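Local coordinates for tail spike protein (Acinetobacter phage vB_AbaP_AS12, PDB 6EU4), which probably recognises and degrades the capsular polysaccharide of its Acinetobacter baumannii host as a trimeric tailspike, letting the phage reach the cell surface, at residues 228-233 against 250-255; 314-319 against 337-342; 330-335 against 353-358; 344-349 against 380-385. All coordinates share one frame; numbering follows the deposited sequence. Where two conformers were deposited one is given.

Contact 1 (228-233 against 250-255)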
loop_
_atom_site.group_PDB
_atom_site.type_symbol
_atom_site.label_atom_id
_atom_site.label_comp_id
_atom_site.label_asym_id
_atom_site.label_seq_id
_atom_site.Cartn_x
_atom_site.Cartn_y
_atom_site.Cartn_z
ATOM N N ASN A 228 -7.497 8.568 -29.425
ATOM C CA ASN A 228 -7.144 8.842 -30.809
ATOM C C ASN A 228 -5.828 9.609 -30.877
ATOM O O ASN A 228 -5.706 10.572 -31.625
ATOM C CB ASN A 228 -8.253 9.614 -31.543
ATOM C CG ASN A 228 -9.498 8.779 -31.743
ATOM O OD1 ASN A 228 -9.417 7.568 -31.873
ATOM N ND2 ASN A 228 -10.656 9.421 -31.735
ATOM N N THR A 229 -4.851 9.202 -30.064
ATOM C CA THR A 229 -3.521 9.792 -30.051
ATOM C C THR A 229 -2.466 8.759 -30.415
ATOM O O THR A 229 -2.692 7.551 -30.353
ATOM C CB THR A 229 -3.140 10.358 -28.662
ATOM O OG1 THR A 229 -2.945 9.286 -27.717
ATOM C CG2 THR A 229 -4.193 11.325 -28.168
ATOM N N PHE A 230 -1.287 9.278 -30.755
ATOM C CA PHE A 230 -0.079 8.472 -30.899
ATOM C C PHE A 230 0.592 8.277 -29.546
ATOM O O PHE A 230 0.983 7.156 -29.182
ATOM C CB PHE A 230 0.863 9.173 -31.883
ATOM C CG PHE A 230 2.181 8.484 -32.090
ATOM C CD1 PHE A 230 2.246 7.283 -32.772
ATOM C CD2 PHE A 230 3.358 9.070 -31.669
ATOM C CE1 PHE A 230 3.470 6.663 -32.999
ATOM C CE2 PHE A 230 4.583 8.450 -31.890
ATOM C CZ PHE A 230 4.632 7.253 -32.544
ATOM N N GLU A 231 0.712 9.365 -28.786
ATOM C CA GLU A 231 1.199 9.342 -27.408
ATOM C C GLU A 231 0.169 10.073 -26.568
ATOM O O GLU A 231 -0.303 11.140 -26.967
ATOM C CB GLU A 231 2.586 10.002 -27.316
ATOM C CG GLU A 231 3.654 9.192 -27.992
ATOM C CD GLU A 231 4.957 9.950 -28.274
ATOM O OE1 GLU A 231 5.029 11.181 -28.063
ATOM O OE2 GLU A 231 5.913 9.300 -28.746
ATOM N N GLY A 232 -0.200 9.500 -25.424
ATOM C CA GLY A 232 -1.306 10.052 -24.666
ATOM C C GLY A 232 -0.945 11.268 -23.836
ATOM O O GLY A 232 -1.360 12.391 -24.141
ATOM N N ILE A 233 -0.204 11.022 -22.759
ATOM C CA ILE A 233 0.260 12.045 -21.829
ATOM C C ILE A 233 1.783 11.943 -21.766
ATOM O O ILE A 233 2.333 10.851 -21.569
ATOM C CB ILE A 233 -0.386 11.876 -20.442
ATOM C CG1 ILE A 233 -1.909 12.082 -20.547
ATOM C CG2 ILE A 233 0.232 12.862 -19.434
ATOM C CD1 ILE A 233 -2.657 11.703 -19.319
ATOM N N ALA A 250 -3.710 5.392 -26.563
ATOM C CA ALA A 250 -2.718 5.819 -27.537
ATOM C C ALA A 250 -2.292 4.637 -28.389
ATOM O O ALA A 250 -2.322 3.497 -27.934
ATOM C CB ALA A 250 -1.483 6.389 -26.847
ATOM N N SER A 251 -1.868 4.915 -29.625
ATOM C CA SER A 251 -1.403 3.830 -30.480
ATOM C C SER A 251 0.028 3.401 -30.177
ATOM O O SER A 251 0.370 2.254 -30.449
ATOM C CB SER A 251 -1.524 4.212 -31.961
ATOM O OG SER A 251 -0.622 5.265 -32.280
ATOM N N SER A 252 0.872 4.265 -29.602
ATOM C CA SER A 252 2.262 3.904 -29.321
ATOM C C SER A 252 2.572 3.847 -27.826
ATOM O O SER A 252 2.922 2.777 -27.308
ATOM C CB SER A 252 3.203 4.880 -30.041
ATOM O OG SER A 252 4.559 4.540 -29.794
ATOM N N ARG A 253 2.467 4.967 -27.106
ATOM C CA ARG A 253 2.748 4.987 -25.664
ATOM C C ARG A 253 1.657 5.776 -24.949
ATOM O O ARG A 253 1.366 6.912 -25.328
ATOM C CB ARG A 253 4.126 5.593 -25.356
ATOM C CG ARG A 253 5.300 4.807 -25.933
ATOM C CD ARG A 253 6.643 5.411 -25.532
ATOM N NE ARG A 253 6.933 6.604 -26.307
ATOM C CZ ARG A 253 7.851 7.513 -25.983
ATOM N NH1 ARG A 253 8.591 7.373 -24.895
ATOM N NH2 ARG A 253 8.037 8.581 -26.761
ATOM N N SER A 254 1.041 5.169 -23.931
ATOM C CA SER A 254 -0.060 5.823 -23.226
ATOM C C SER A 254 0.446 6.923 -22.300
ATOM O O SER A 254 0.072 8.087 -22.454
ATOM C CB SER A 254 -0.889 4.798 -22.457
ATOM O OG SER A 254 -1.522 3.904 -23.361
ATOM N N PHE A 255 1.308 6.573 -21.344
ATOM C CA PHE A 255 1.838 7.511 -20.356
ATOM C C PHE A 255 3.364 7.546 -20.479
ATOM O O PHE A 255 4.012 6.493 -20.446
ATOM C CB PHE A 255 1.480 7.073 -18.932
ATOM C CG PHE A 255 0.014 7.145 -18.590
ATOM C CD1 PHE A 255 -0.537 8.308 -18.088
ATOM C CD2 PHE A 255 -0.793 6.024 -18.705
ATOM C CE1 PHE A 255 -1.888 8.356 -17.726
ATOM C CE2 PHE A 255 -2.136 6.073 -18.359
ATOM C CZ PHE A 255 -2.683 7.230 -17.868
HETATM O O HOH W 1 6.217 6.621 -29.101
#
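Glu231 and Arg253 run side by side from neighbouring strands and join in a salt bridge, Arg253 NH2 lying 3.0 Å from Glu231 OE2. The oxygen sits near the guanidinium plane, whereas the nitrogen comes from above the carboxylate, the two planes being 80° apart. A bend at chi3 of the arginine (-77°) brings NE to a water that donates to OE2 at 2.7 Å, accepts from Arg253 NE and reaches Ser252 OG. Second partners extend the network: Lys234 pairs with Glu231 OE1, and Asp287 with Arg253 NH1.

The backbones are joined by Ser251 N to Thr229 O, Ser252 N to Phe230 O (2.9 Å), Gly232 N to Arg253 O and Ile233 N to Ser254 O (3.0 Å). Ser252 is an extra residue in the turn: Phe230 O also accepts Arg253 N, weakly. With its first torsion extended (178°), the Phe230 ring offers one face to Ser252 CB, which makes a CH-pi contact 3.8 Å from the ring centroid. On the buried side Ile233 CD1 rests 3.8 Å from Phe255 CE1, and Phe255 stacks on Trp286.

Parallel pairing that continues around corners in both chains is consistent with successive coils of a parallel beta-helix, as in other phage tailspikes.

Contact 2 (314-319 against 337-342)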
loop_
_atom_site.group_PDB
_atom_site.type_symbol
_atom_site.label_atom_id
_atom_site.label_comp_id
_atom_site.label_asym_id
_atom_site.label_seq_id
_atom_site.Cartn_x
_atom_site.Cartn_y
_atom_site.Cartn_z
ATOM N N LEU A 314 4.722 -3.831 -21.029
ATOM C CA LEU A 314 3.604 -3.108 -20.430
ATOM C C LEU A 314 4.118 -1.913 -19.644
ATOM O O LEU A 314 3.648 -0.779 -19.830
ATOM C CB LEU A 314 2.781 -4.031 -19.522
ATOM C CG LEU A 314 1.645 -3.376 -18.734
ATOM C CD1 LEU A 314 0.699 -2.599 -19.632
ATOM C CD2 LEU A 314 0.867 -4.440 -17.963
ATOM N N PHE A 315 5.078 -2.163 -18.750
ATOM C CA PHE A 315 5.754 -1.148 -17.946
ATOM C C PHE A 315 7.238 -1.130 -18.263
ATOM O O PHE A 315 7.932 -2.147 -18.103
ATOM C CB PHE A 315 5.604 -1.432 -16.447
ATOM C CG PHE A 315 4.192 -1.704 -15.990
ATOM C CD1 PHE A 315 3.290 -0.661 -15.823
ATOM C CD2 PHE A 315 3.790 -2.990 -15.631
ATOM C CE1 PHE A 315 2.002 -0.911 -15.375
ATOM C CE2 PHE A 315 2.502 -3.248 -15.199
ATOM C CZ PHE A 315 1.607 -2.208 -15.060
ATOM N N LYS A 316 7.734 0.029 -18.649
ATOM C CA LYS A 316 9.161 0.293 -18.750
ATOM C C LYS A 316 9.484 1.288 -17.641
ATOM O O LYS A 316 8.979 2.418 -17.652
ATOM C CB LYS A 316 9.535 0.847 -20.116
ATOM C CG LYS A 316 11.008 1.224 -20.197
ATOM C CD LYS A 316 11.387 1.777 -21.574
ATOM C CE LYS A 316 12.838 2.110 -21.648
ATOM N NZ LYS A 316 13.192 2.625 -23.023
ATOM N N ILE A 317 10.295 0.859 -16.671
ATOM C CA ILE A 317 10.541 1.638 -15.452
ATOM C C ILE A 317 12.043 1.742 -15.248
ATOM O O ILE A 317 12.709 0.750 -14.918
ATOM C CB ILE A 317 9.839 1.025 -14.233
ATOM C CG1 ILE A 317 8.345 0.863 -14.552
ATOM C CG2 ILE A 317 10.041 1.917 -13.015
ATOM C CD1 ILE A 317 7.475 0.399 -13.395
ATOM N N VAL A 318 12.573 2.943 -15.441
ATOM C CA VAL A 318 14.003 3.196 -15.467
ATOM C C VAL A 318 14.341 4.239 -14.404
ATOM O O VAL A 318 13.725 5.311 -14.355
ATOM C CB VAL A 318 14.446 3.648 -16.870
ATOM C CG1 VAL A 318 15.898 4.024 -16.882
ATOM C CG2 VAL A 318 14.162 2.523 -17.885
ATOM N N TYR A 319 15.321 3.919 -13.566
ATOM C CA TYR A 319 15.798 4.788 -12.480
ATOM C C TYR A 319 14.642 5.444 -11.714
ATOM O O TYR A 319 14.637 6.649 -11.442
ATOM C CB TYR A 319 16.767 5.833 -13.017
ATOM C CG TYR A 319 18.034 5.207 -13.559
ATOM C CD1 TYR A 319 18.851 4.428 -12.749
ATOM C CD2 TYR A 319 18.425 5.419 -14.872
ATOM C CE1 TYR A 319 20.012 3.842 -13.250
ATOM C CE2 TYR A 319 19.581 4.854 -15.374
ATOM C CZ TYR A 319 20.365 4.058 -14.559
ATOM O OH TYR A 319 21.527 3.496 -15.059
ATOM N N PHE A 337 6.583 -8.033 -19.307
ATOM C CA PHE A 337 5.548 -7.421 -18.486
ATOM C C PHE A 337 6.110 -6.170 -17.826
ATOM O O PHE A 337 5.565 -5.078 -17.991
ATOM C CB PHE A 337 5.040 -8.433 -17.456
ATOM C CG PHE A 337 4.035 -7.895 -16.467
ATOM C CD1 PHE A 337 2.673 -7.970 -16.725
ATOM C CD2 PHE A 337 4.459 -7.402 -15.243
ATOM C CE1 PHE A 337 1.755 -7.516 -15.802
ATOM C CE2 PHE A 337 3.566 -6.930 -14.313
ATOM C CZ PHE A 337 2.198 -7.000 -14.580
ATOM N N LEU A 338 7.241 -6.315 -17.139
ATOM C CA LEU A 338 7.949 -5.218 -16.508
ATOM C C LEU A 338 9.392 -5.281 -16.967
ATOM O O LEU A 338 10.055 -6.316 -16.813
ATOM C CB LEU A 338 7.886 -5.306 -14.991
ATOM C CG LEU A 338 8.827 -4.340 -14.240
ATOM C CD1 LEU A 338 8.474 -2.890 -14.521
ATOM C CD2 LEU A 338 8.757 -4.649 -12.740
ATOM N N TYR A 339 9.858 -4.192 -17.554
ATOM C CA TYR A 339 11.278 -3.931 -17.718
ATOM C C TYR A 339 11.692 -2.943 -16.629
ATOM O O TYR A 339 11.196 -1.817 -16.599
ATOM C CB TYR A 339 11.578 -3.359 -19.104
ATOM C CG TYR A 339 13.031 -3.013 -19.270
ATOM C CD1 TYR A 339 13.939 -3.973 -19.673
ATOM C CD2 TYR A 339 13.502 -1.730 -19.000
ATOM C CE1 TYR A 339 15.297 -3.670 -19.821
ATOM C CE2 TYR A 339 14.848 -1.416 -19.149
ATOM C CZ TYR A 339 15.738 -2.396 -19.544
ATOM O OH TYR A 339 17.082 -2.107 -19.683
ATOM N N ALA A 340 12.597 -3.364 -15.746
ATOM C CA ALA A 340 13.056 -2.544 -14.625
ATOM C C ALA A 340 14.567 -2.430 -14.713
ATOM O O ALA A 340 15.274 -3.447 -14.687
ATOM C CB ALA A 340 12.657 -3.144 -13.277
ATOM N N GLU A 341 15.054 -1.192 -14.797
ATOM C CA GLU A 341 16.474 -0.891 -14.904
ATOM C C GLU A 341 16.785 0.177 -13.863
ATOM O O GLU A 341 16.228 1.276 -13.917
ATOM C CB GLU A 341 16.832 -0.406 -16.318
ATOM C CG GLU A 341 18.284 -0.005 -16.475
ATOM C CD GLU A 341 18.631 0.506 -17.858
ATOM O OE1 GLU A 341 17.824 0.346 -18.805
ATOM O OE2 GLU A 341 19.727 1.096 -17.979
ATOM N N GLY A 342 17.624 -0.160 -12.894
ATOM C CA GLY A 342 17.910 0.757 -11.807
ATOM C C GLY A 342 16.698 1.213 -11.021
ATOM O O GLY A 342 16.701 2.336 -10.497
HETATM O O HOH W 2 21.815 0.616 -16.506
#
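Phe315 sets the edge of its ring against Phe337 on the next strand, and its side chain passes from Leu338 at CB to Phe337 farther out. CB packs against Leu338 CD1 at 3.8 Å. The first torsion, -50°, sets CG beside the backbone N, and CD2 then passes 3.6 Å from Phe337 O. Farther out, CE2 comes to 3.8 Å from Phe337 CZ. This is the leading edge of a T-shaped pair: the Phe315 edge is directed at the Phe337 face, with centroids 5.5 Å apart and planes at 76°. Leu314 CD2 also touches the Phe337 ring, at CE1, while Leu314 CG lies over one face of the Phe315 ring. Ile317 CD1 and Leu338 CD1 meet at 3.6 Å as their side chains cross almost at a right angle.

On the other face of the sheet Lys316 lies alongside Tyr339, and Val318 CG2 is at the edge of the tyrosine ring. Tyr339 OH donates to Glu341 OE1 at 2.7 Å from above the carboxylate plane, while Glu341 OE2 receives a proton from a water that also bonds Tyr319 OH.

Five backbone bonds hold the register, from Phe315 N on Phe337 O to Tyr319 N on Glu341 O (2.8 Å). The strands 315-318 and 338-341 run parallel, 6° apart. Strand 284-304 flanks the first and strand 371-376 the second, while Met324 of strand 321-334 packs against Phe315 and Ile317. Trp286, Phe350 and Phe373 continue the aromatic cluster begun by Phe315 and Phe337.

Contact 3 (330-335 against 353-358)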
loop_
_atom_site.group_PDB
_atom_site.type_symbol
_atom_site.label_atom_id
_atom_site.label_comp_id
_atom_site.label_asym_id
_atom_site.label_seq_id
_atom_site.Cartn_x
_atom_site.Cartn_y
_atom_site.Cartn_z
ATOM N N GLU A 330 -5.427 -6.377 -18.539
ATOM C CA GLU A 330 -6.188 -7.357 -19.307
ATOM C C GLU A 330 -5.778 -7.259 -20.769
ATOM O O GLU A 330 -5.908 -6.190 -21.372
ATOM C CB GLU A 330 -7.702 -7.118 -19.173
ATOM C CG GLU A 330 -8.233 -7.195 -17.732
ATOM C CD GLU A 330 -9.747 -7.111 -17.614
ATOM O OE1 GLU A 330 -10.469 -7.567 -18.534
ATOM O OE2 GLU A 330 -10.212 -6.607 -16.568
ATOM N N HIS A 331 -5.325 -8.386 -21.335
ATOM C CA HIS A 331 -4.972 -8.557 -22.741
ATOM C C HIS A 331 -3.658 -7.857 -23.049
ATOM O O HIS A 331 -3.628 -6.666 -23.381
ATOM C CB HIS A 331 -6.093 -8.069 -23.672
ATOM C CG HIS A 331 -7.418 -8.692 -23.385
ATOM N ND1 HIS A 331 -7.712 -9.997 -23.708
ATOM C CD2 HIS A 331 -8.515 -8.197 -22.764
ATOM C CE1 HIS A 331 -8.935 -10.285 -23.292
ATOM N NE2 HIS A 331 -9.441 -9.208 -22.714
ATOM N N LEU A 332 -2.566 -8.612 -22.947
ATOM C CA LEU A 332 -1.220 -8.092 -23.116
ATOM C C LEU A 332 -0.458 -8.987 -24.067
ATOM O O LEU A 332 -0.339 -10.196 -23.832
ATOM C CB LEU A 332 -0.484 -8.016 -21.779
ATOM C CG LEU A 332 0.975 -7.520 -21.855
ATOM C CD1 LEU A 332 0.997 -6.087 -22.316
ATOM C CD2 LEU A 332 1.670 -7.640 -20.503
ATOM N N HIS A 333 0.031 -8.391 -25.152
ATOM C CA HIS A 333 1.004 -9.002 -26.060
ATOM C C HIS A 333 2.268 -8.144 -25.978
ATOM O O HIS A 333 2.351 -7.073 -26.596
ATOM C CB HIS A 333 0.469 -9.078 -27.485
ATOM C CG HIS A 333 -0.716 -9.972 -27.636
ATOM N ND1 HIS A 333 -0.621 -11.274 -28.080
ATOM C CD2 HIS A 333 -2.029 -9.748 -27.401
ATOM C CE1 HIS A 333 -1.829 -11.812 -28.114
ATOM N NE2 HIS A 333 -2.700 -10.909 -27.696
ATOM N N ALA A 334 3.262 -8.623 -25.237
ATOM C CA ALA A 334 4.478 -7.852 -25.027
ATOM C C ALA A 334 5.654 -8.779 -24.768
ATOM O O ALA A 334 5.492 -9.899 -24.295
ATOM C CB ALA A 334 4.323 -6.901 -23.844
ATOM N N GLN A 335 6.855 -8.281 -25.056
ATOM C CA GLN A 335 8.050 -9.064 -24.765
ATOM C C GLN A 335 8.319 -9.129 -23.268
ATOM O O GLN A 335 8.755 -10.166 -22.760
ATOM C CB GLN A 335 9.254 -8.486 -25.494
ATOM C CG GLN A 335 10.495 -9.358 -25.363
ATOM C CD GLN A 335 11.685 -8.731 -26.066
ATOM O OE1 GLN A 335 11.580 -8.323 -27.221
ATOM N NE2 GLN A 335 12.801 -8.612 -25.360
ATOM N N GLN A 353 -4.376 -10.463 -16.390
ATOM C CA GLN A 353 -5.163 -11.447 -17.120
ATOM C C GLN A 353 -4.814 -11.418 -18.595
ATOM O O GLN A 353 -4.550 -10.352 -19.158
ATOM C CB GLN A 353 -6.657 -11.176 -16.935
ATOM C CG GLN A 353 -7.021 -11.107 -15.459
ATOM C CD GLN A 353 -8.499 -10.869 -15.210
ATOM O OE1 GLN A 353 -9.296 -10.860 -16.149
ATOM N NE2 GLN A 353 -8.878 -10.691 -13.939
ATOM N N ALA A 354 -4.818 -12.601 -19.208
ATOM C CA ALA A 354 -4.711 -12.740 -20.655
ATOM C C ALA A 354 -3.394 -12.128 -21.131
ATOM O O ALA A 354 -3.348 -11.197 -21.930
ATOM C CB ALA A 354 -5.928 -12.122 -21.352
ATOM N N ILE A 355 -2.311 -12.660 -20.579
ATOM C CA ILE A 355 -0.958 -12.239 -20.923
ATOM C C ILE A 355 -0.329 -13.351 -21.755
ATOM O O ILE A 355 -0.038 -14.448 -21.252
ATOM C CB ILE A 355 -0.110 -11.923 -19.683
ATOM C CG1 ILE A 355 -0.776 -10.806 -18.850
ATOM C CG2 ILE A 355 1.326 -11.544 -20.113
ATOM C CD1 ILE A 355 -0.292 -10.816 -17.395
ATOM N N TYR A 356 -0.119 -13.070 -23.040
ATOM C CA TYR A 356 0.339 -14.075 -23.999
ATOM C C TYR A 356 1.851 -13.969 -24.132
ATOM O O TYR A 356 2.373 -13.219 -24.953
ATOM C CB TYR A 356 -0.396 -13.878 -25.309
ATOM C CG TYR A 356 -1.850 -14.016 -25.048
ATOM C CD1 TYR A 356 -2.413 -15.269 -24.797
ATOM C CD2 TYR A 356 -2.653 -12.901 -24.936
ATOM C CE1 TYR A 356 -3.772 -15.402 -24.501
ATOM C CE2 TYR A 356 -4.021 -13.033 -24.654
ATOM C CZ TYR A 356 -4.559 -14.273 -24.430
ATOM O OH TYR A 356 -5.909 -14.379 -24.140
ATOM N N ASN A 357 2.558 -14.731 -23.289
ATOM C CA ASN A 357 4.009 -14.626 -23.158
ATOM C C ASN A 357 4.685 -15.564 -24.161
ATOM O O ASN A 357 5.302 -16.578 -23.817
ATOM C CB ASN A 357 4.443 -14.929 -21.726
ATOM C CG ASN A 357 3.988 -16.317 -21.235
ATOM O OD1 ASN A 357 2.851 -16.737 -21.445
ATOM N ND2 ASN A 357 4.891 -17.025 -20.587
ATOM N N LYS A 358 4.572 -15.181 -25.435
ATOM C CA LYS A 358 5.082 -15.990 -26.539
ATOM C C LYS A 358 6.042 -15.233 -27.452
ATOM O O LYS A 358 6.309 -15.695 -28.572
ATOM C CB LYS A 358 3.925 -16.546 -27.376
ATOM C CG LYS A 358 3.028 -15.471 -27.979
ATOM C CD LYS A 358 1.925 -16.099 -28.870
ATOM C CE LYS A 358 1.091 -15.020 -29.538
ATOM N NZ LYS A 358 -0.021 -15.591 -30.352
HETATM O O HOH W 3 -9.468 -10.427 -19.117
HETATM O O HOH W 4 -7.247 -12.269 -25.384
#
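Glu330 and Gln353 open the pairing, their extended side chains lying next to one another with carboxylate and amide planes 21° apart. A water donates to both, 3.1 Å from Glu330 OE1 and 3.0 Å from Gln353 OE1, bridging two acceptor oxygens. The amide's other end, Gln353 NE2, bonds Gln292 of the second subunit.

At His331 the chain turns a corner. Its N bonds Gln353 O, ND1 sits 3.6 Å from Ala354 CB, and a water in the ring plane links ND1 to Tyr356 OH. Leu332 follows with two backbone bonds, its N to Ala354 O and its O to Tyr356 N (3.0 Å). Its CD2 packs against Ile355 CG2 at 3.9 Å. Next, His333 has CG beside the backbone N (chi1 -65°), bringing the ring up to Tyr356, whose CD2 lies over one face, 3.4 Å from His333 NE2. The planes are 23° apart but slid so far that the rings barely overlap. His333 ND1 is hydrogen-bonded to Tyr359 OH, which helps fix the ring's rotation.

The pair sits between strand 284-304, whose Phe303 ring meets His331 nearly parallel, and strand 387-390, whose Phe390 packs on Ile355. Met372 of strand 371-376 also reaches Ile355 inside the coil.

Contact 4 (344-349 against 380-385); sequences EVNISN and KVKLTG
The Glu344 carboxylate is met from above its plane by Lys380 NZ, 60° out of plane and 2.9 Å from OE1, forming a salt bridge. The lysine crosses the glutamate at a slant, its CD 3.6 Å from Glu344 CD, so that aliphatic carbon as well as charge lies against the carboxylate. The pair is shared with the third subunit: Gly386 N of that chain bonds Glu344 OE2, and Lys380 NZ also reaches Glu420 and Thr422 there. The Asn346 amide is the second flat group. CG stands opposite the backbone N (chi1 -174°), and OD1 then comes 3.2 Å from Thr384 OG1. Its ND2 gives a proton to a water that Lys382 NZ and Thr384 OG1 also bind, tying three side chains together on this face.

The opposite face is apolar. Val345 CB lies 4.3 Å from Val381 CG2, and Ile347 CD1 is 4.1 Å from Leu383 CD2, the latter two side chains running the same way. Between the faces the backbones form an unbroken ladder from Val345 N on Lys380 O (2.8 Å) to Asn349 N on Thr384 O. Asn349, past the strand end, bonds Asn321 and Thr323 of the second subunit.

Two strands in residue-by-residue register with axes only 3° apart, one face turned to the apolar interior and the other to sister chains, fit a parallel beta-helix, as expected of a trimeric tailspike.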
loop_
_atom_site.group_PDB
_atom_site.type_symbol
_atom_site.label_atom_id
_atom_site.label_comp_id
_atom_site.label_asym_id
_atom_site.label_seq_id
_atom_site.Cartn_x
_atom_site.Cartn_y
_atom_site.Cartn_z
ATOM N N GLU A 344 13.240 0.407 -8.215
ATOM C CA GLU A 344 12.585 -0.341 -7.145
ATOM C C GLU A 344 11.093 -0.370 -7.444
ATOM O O GLU A 344 10.465 0.690 -7.548
ATOM C CB GLU A 344 12.843 0.301 -5.777
ATOM C CG GLU A 344 12.049 -0.405 -4.648
ATOM C CD GLU A 344 12.515 -0.051 -3.240
ATOM O OE1 GLU A 344 13.440 0.788 -3.036
ATOM O OE2 GLU A 344 11.927 -0.623 -2.311
ATOM N N VAL A 345 10.532 -1.568 -7.616
ATOM C CA VAL A 345 9.114 -1.705 -7.944
ATOM C C VAL A 345 8.511 -2.748 -7.013
ATOM O O VAL A 345 8.942 -3.908 -7.000
ATOM C CB VAL A 345 8.904 -2.083 -9.422
ATOM C CG1 VAL A 345 7.437 -1.994 -9.797
ATOM C CG2 VAL A 345 9.742 -1.185 -10.346
ATOM N N ASN A 346 7.528 -2.336 -6.226
ATOM C CA ASN A 346 6.770 -3.241 -5.374
ATOM C C ASN A 346 5.404 -3.395 -6.004
ATOM O O ASN A 346 4.662 -2.415 -6.110
ATOM C CB ASN A 346 6.641 -2.701 -3.959
ATOM C CG ASN A 346 5.987 -3.702 -3.024
ATOM O OD1 ASN A 346 5.486 -4.753 -3.450
ATOM N ND2 ASN A 346 6.059 -3.424 -1.737
ATOM N N ILE A 347 5.085 -4.605 -6.441
ATOM C CA ILE A 347 3.814 -4.897 -7.106
ATOM C C ILE A 347 2.996 -5.721 -6.117
ATOM O O ILE A 347 3.289 -6.906 -5.900
ATOM C CB ILE A 347 4.024 -5.641 -8.429
ATOM C CG1 ILE A 347 4.983 -4.845 -9.348
ATOM C CG2 ILE A 347 2.714 -5.875 -9.103
ATOM C CD1 ILE A 347 5.249 -5.487 -10.667
ATOM N N SER A 348 1.976 -5.115 -5.510
ATOM C CA SER A 348 1.236 -5.740 -4.416
ATOM C C SER A 348 -0.180 -6.066 -4.873
ATOM O O SER A 348 -0.929 -5.177 -5.301
ATOM C CB SER A 348 1.206 -4.845 -3.168
ATOM O OG SER A 348 0.310 -3.757 -3.309
ATOM N N ASN A 349 -0.544 -7.346 -4.776
ATOM C CA ASN A 349 -1.901 -7.807 -5.085
ATOM C C ASN A 349 -2.332 -7.412 -6.497
ATOM O O ASN A 349 -3.459 -6.984 -6.725
ATOM C CB ASN A 349 -2.867 -7.265 -4.031
ATOM C CG ASN A 349 -4.134 -8.069 -3.904
ATOM O OD1 ASN A 349 -4.351 -9.036 -4.619
ATOM N ND2 ASN A 349 -4.989 -7.667 -2.953
ATOM N N LYS A 380 15.277 -3.612 -7.835
ATOM C CA LYS A 380 14.654 -4.414 -6.788
ATOM C C LYS A 380 13.201 -4.544 -7.182
ATOM O O LYS A 380 12.498 -3.534 -7.249
ATOM C CB LYS A 380 14.723 -3.771 -5.395
ATOM C CG LYS A 380 15.791 -2.788 -5.138
ATOM C CD LYS A 380 15.482 -2.084 -3.811
ATOM C CE LYS A 380 16.397 -0.956 -3.528
ATOM N NZ LYS A 380 16.060 -0.282 -2.239
ATOM N N VAL A 381 12.746 -5.765 -7.447
ATOM C CA VAL A 381 11.368 -5.998 -7.854
ATOM C C VAL A 381 10.793 -7.050 -6.924
ATOM O O VAL A 381 11.394 -8.118 -6.753
ATOM C CB VAL A 381 11.276 -6.454 -9.325
ATOM C CG1 VAL A 381 9.895 -6.942 -9.675
ATOM C CG2 VAL A 381 11.673 -5.314 -10.261
ATOM N N LYS A 382 9.638 -6.753 -6.327
ATOM C CA LYS A 382 8.990 -7.692 -5.416
ATOM C C LYS A 382 7.546 -7.903 -5.827
ATOM O O LYS A 382 6.815 -6.933 -6.054
ATOM C CB LYS A 382 9.023 -7.195 -3.973
ATOM C CG LYS A 382 8.312 -8.142 -3.027
ATOM C CD LYS A 382 8.518 -7.688 -1.604
ATOM C CE LYS A 382 7.931 -8.681 -0.593
ATOM N NZ LYS A 382 7.906 -8.104 0.796
ATOM N N LEU A 383 7.135 -9.171 -5.881
ATOM C CA LEU A 383 5.739 -9.540 -6.086
ATOM C C LEU A 383 5.176 -9.923 -4.727
ATOM O O LEU A 383 5.507 -10.983 -4.183
ATOM C CB LEU A 383 5.604 -10.683 -7.085
ATOM C CG LEU A 383 6.395 -10.514 -8.398
ATOM C CD1 LEU A 383 6.090 -11.636 -9.345
ATOM C CD2 LEU A 383 6.111 -9.188 -9.058
ATOM N N THR A 384 4.372 -9.030 -4.164
ATOM C CA THR A 384 3.701 -9.240 -2.883
ATOM C C THR A 384 2.309 -9.761 -3.203
ATOM O O THR A 384 1.412 -8.990 -3.532
ATOM C CB THR A 384 3.641 -7.940 -2.089
ATOM O OG1 THR A 384 4.980 -7.455 -1.882
ATOM C CG2 THR A 384 2.975 -8.154 -0.742
ATOM N N GLY A 385 2.135 -11.069 -3.097
ATOM C CA GLY A 385 0.921 -11.700 -3.570
ATOM C C GLY A 385 0.697 -11.434 -5.045
ATOM O O GLY A 385 1.635 -11.371 -5.848
HETATM O O HOH W 5 5.676 -6.007 0.277
HETATM O O HOH W 6 1.419 -8.727 -6.976
#

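Overall arrangement
All four contacts join parallel neighbours of one coiled beta-structure. Contacts 1 and 4 are the more buried; contacts 2 and 3 are partly buried. Contact 2 is the hub: it packs on contact 3 through Leu332 and on contact 4 through Val381, the centres of contacts 2 and 4 being about 12 Å apart. Contact 1 touches none of the others. Contact 4, and contact 2 beyond its corner at Leu314 and Phe337, are regular ladders; contact 1 bends in both chains and contact 3 in 330-335. Aromatic and aliphatic packing fills contact 2, salt bridges mark contacts 1 and 4, and contact 3 relies on water bridges and a histidine-tyrosine pair, without direct side-chain hydrogen bonds between its segments. Only 3 and 4 reach sister subunits.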